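Local coordinates for DNA translocase coupling protein (Clostridium perfringens, PDB 6O1W) that probably binds DNA and ATP as an FtsK/SpoIIIE-family motor that couples plasmid DNA to the conjugation machinery for transfer, at residues A[42-47]-A[82-87]. Numbering follows the deposited sequence.
With BGC (beta-D-glucopyranose), chain D.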
loop_
_atom_site.group_PDB
_atom_site.type_symbol
_atom_site.label_atom_id
_atom_site.label_comp_id
_atom_site.label_asym_id
_atom_site.label_seq_id
_atom_site.Cartn_x
_atom_site.Cartn_y
_atom_site.Cartn_z
ATOM N N ILE A 42 4.687 -4.098 -16.052
ATOM C CA ILE A 42 5.500 -5.316 -16.036
ATOM C C ILE A 42 4.973 -6.141 -17.212
ATOM O O ILE A 42 3.754 -6.336 -17.312
ATOM C CB ILE A 42 5.390 -6.110 -14.700
ATOM C CG1 ILE A 42 5.878 -5.275 -13.502
ATOM C CG2 ILE A 42 6.165 -7.449 -14.790
ATOM C CD1 ILE A 42 5.356 -5.823 -12.092
ATOM N N ASP A 43 5.896 -6.611 -18.076
ATOM C CA ASP A 43 5.641 -7.400 -19.279
ATOM C C ASP A 43 6.008 -8.863 -19.098
ATOM O O ASP A 43 6.922 -9.179 -18.359
ATOM C CB ASP A 43 6.455 -6.835 -20.473
ATOM C CG ASP A 43 6.265 -5.343 -20.730
ATOM O OD1 ASP A 43 5.134 -4.934 -21.053
ATOM O OD2 ASP A 43 7.248 -4.589 -20.606
ATOM N N GLU A 44 5.323 -9.743 -19.812
ATOM C CA GLU A 44 5.589 -11.172 -19.856
ATOM C C GLU A 44 5.934 -11.468 -21.320
ATOM O O GLU A 44 5.080 -11.316 -22.211
ATOM C CB GLU A 44 4.368 -11.976 -19.376
ATOM C CG GLU A 44 4.629 -13.467 -19.252
ATOM C CD GLU A 44 3.367 -14.314 -19.251
ATOM O OE1 GLU A 44 2.741 -14.453 -20.328
ATOM O OE2 GLU A 44 3.007 -14.845 -18.176
ATOM N N ILE A 45 7.224 -11.763 -21.575
ATOM C CA ILE A 45 7.709 -12.039 -22.917
ATOM C C ILE A 45 8.037 -13.509 -23.009
ATOM O O ILE A 45 8.856 -14.012 -22.237
ATOM C CB ILE A 45 8.888 -11.142 -23.361
ATOM C CG1 ILE A 45 8.754 -9.687 -22.836
ATOM C CG2 ILE A 45 9.016 -11.166 -24.883
ATOM C CD1 ILE A 45 10.123 -8.890 -22.863
ATOM N N THR A 46 7.374 -14.204 -23.941
ATOM C CA THR A 46 7.558 -15.634 -24.112
ATOM C C THR A 46 8.293 -15.888 -25.397
ATOM O O THR A 46 7.864 -15.435 -26.457
ATOM C CB THR A 46 6.192 -16.346 -24.047
ATOM O OG1 THR A 46 5.532 -15.932 -22.859
ATOM C CG2 THR A 46 6.315 -17.852 -24.072
ATOM N N PHE A 47 9.392 -16.654 -25.304
ATOM C CA PHE A 47 10.222 -17.028 -26.444
ATOM C C PHE A 47 10.326 -18.524 -26.587
ATOM O O PHE A 47 10.413 -19.257 -25.594
ATOM C CB PHE A 47 11.645 -16.441 -26.314
ATOM C CG PHE A 47 11.752 -14.944 -26.510
ATOM C CD1 PHE A 47 11.671 -14.382 -27.788
ATOM C CD2 PHE A 47 12.004 -14.105 -25.439
ATOM C CE1 PHE A 47 11.811 -13.008 -27.975
ATOM C CE2 PHE A 47 12.153 -12.729 -25.626
ATOM C CZ PHE A 47 12.033 -12.188 -26.887
ATOM N N ILE A 82 10.713 -23.406 -24.175
ATOM C CA ILE A 82 10.005 -22.176 -23.814
ATOM C C ILE A 82 10.641 -21.445 -22.644
ATOM O O ILE A 82 10.832 -22.032 -21.575
ATOM C CB ILE A 82 8.475 -22.457 -23.558
ATOM C CG1 ILE A 82 7.760 -23.126 -24.790
ATOM C CG2 ILE A 82 7.701 -21.219 -23.065
ATOM C CD1 ILE A 82 7.516 -22.254 -26.062
ATOM N N VAL A 83 10.924 -20.146 -22.838
ATOM C CA VAL A 83 11.393 -19.271 -21.762
ATOM C C VAL A 83 10.410 -18.133 -21.607
ATOM O O VAL A 83 9.816 -17.678 -22.588
ATOM C CB VAL A 83 12.872 -18.787 -21.813
ATOM C CG1 VAL A 83 13.836 -19.967 -21.876
ATOM C CG2 VAL A 83 13.110 -17.809 -22.953
ATOM N N ILE A 84 10.199 -17.723 -20.378
ATOM C CA ILE A 84 9.265 -16.669 -20.006
ATOM C C ILE A 84 10.070 -15.648 -19.237
ATOM O O ILE A 84 10.678 -15.993 -18.218
ATOM C CB ILE A 84 8.100 -17.234 -19.138
ATOM C CG1 ILE A 84 7.305 -18.333 -19.901
ATOM C CG2 ILE A 84 7.199 -16.085 -18.620
ATOM C CD1 ILE A 84 6.283 -19.141 -19.092
ATOM N N ILE A 85 10.085 -14.407 -19.732
ATOM C CA ILE A 85 10.828 -13.315 -19.116
ATOM C C ILE A 85 9.814 -12.344 -18.525
ATOM O O ILE A 85 8.855 -11.968 -19.216
ATOM C CB ILE A 85 11.721 -12.603 -20.170
ATOM C CG1 ILE A 85 12.664 -13.593 -20.901
ATOM C CG2 ILE A 85 12.513 -11.409 -19.555
ATOM C CD1 ILE A 85 13.349 -13.018 -22.131
ATOM N N LYS A 86 10.020 -11.955 -17.245
ATOM C CA LYS A 86 9.242 -10.924 -16.591
ATOM C C LYS A 86 10.146 -9.706 -16.624
ATOM O O LYS A 86 11.305 -9.785 -16.211
ATOM C CB LYS A 86 8.847 -11.338 -15.150
ATOM C CG LYS A 86 7.901 -12.566 -15.043
ATOM C CD LYS A 86 6.616 -12.535 -15.933
ATOM C CE LYS A 86 5.720 -11.319 -15.765
ATOM N NZ LYS A 86 5.295 -11.125 -14.366
ATOM N N SER A 87 9.692 -8.628 -17.248
ATOM C CA SER A 87 10.543 -7.436 -17.396
ATOM C C SER A 87 9.780 -6.133 -17.352
ATOM O O SER A 87 8.561 -6.142 -17.423
ATOM C CB SER A 87 11.338 -7.498 -18.702
ATOM O OG SER A 87 10.478 -7.574 -19.828
HETATM C C2 BGC D . 1.225 -12.271 -14.537
HETATM C C3 BGC D . 0.059 -11.286 -14.598
HETATM C C4 BGC D . 0.421 -10.066 -15.440
HETATM C C5 BGC D . 0.965 -10.500 -16.800
HETATM C C6 BGC D . 1.488 -9.352 -17.633
HETATM C C1 BGC D . 1.733 -12.597 -15.937
HETATM O O1 BGC D . 2.867 -13.386 -15.820
HETATM O O2 BGC D . 0.841 -13.485 -13.903
HETATM O O3 BGC D . -0.281 -10.866 -13.279
HETATM O O4 BGC D . -0.704 -9.203 -15.605
HETATM O O5 BGC D . 2.072 -11.392 -16.614
HETATM O O6 BGC D . 2.660 -8.783 -17.058
#
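Phe-47, Ser-87 and Ile-85 lie on one face of an antiparallel strand pair and bury the most surface in it. The Phe-47 ring meets Ile-85 at its edge, where CD1 of Ile-85 sits 3.7 Å from ring atom CE2. CG of Phe-47 stands anti to its carbonyl carbon (chi1 -71°), and the ring reaches past Val-83, its paired residue, to that methyl. Phe-16 and Tyr-12 meet the same ring edge-to-face, and Trp-56 also packs on it. Farther along this face, CD1 of Ile-45 lies 3.3 Å from OG of Ser-87. The backbone O of Ser-87 accepts from N of Asp-43 at 2.8 Å, nearly straight (175°), and its N donates to O of Asp-43. Like bonds join Ile-45 to Ile-85 and Phe-47 to Val-83.

The other face carries Glu-44 and Lys-86. A beta-D-glucopyranose sits beside them: its O1 donates to OE2 of Glu-44 (2.8 Å), and its O6 to the backbone O of Ile-42 (2.7 Å). Bends at chi2 and chi3 of Lys-86 bring CE to 3.5 Å from sugar O1.

Strands 43-48 and 82-89 are the two central strands of the four-stranded antiparallel sheet, separate from the P-loop ATPase sheet. Apolar packing gathers at the Phe-47, Ile-85 and Val-83 end; Asp-43 and Ser-87 lie at the other. Six backbone bonds hold the strands, while the buried Ser-87 hydroxyl has no hydrogen-bond partner in the model.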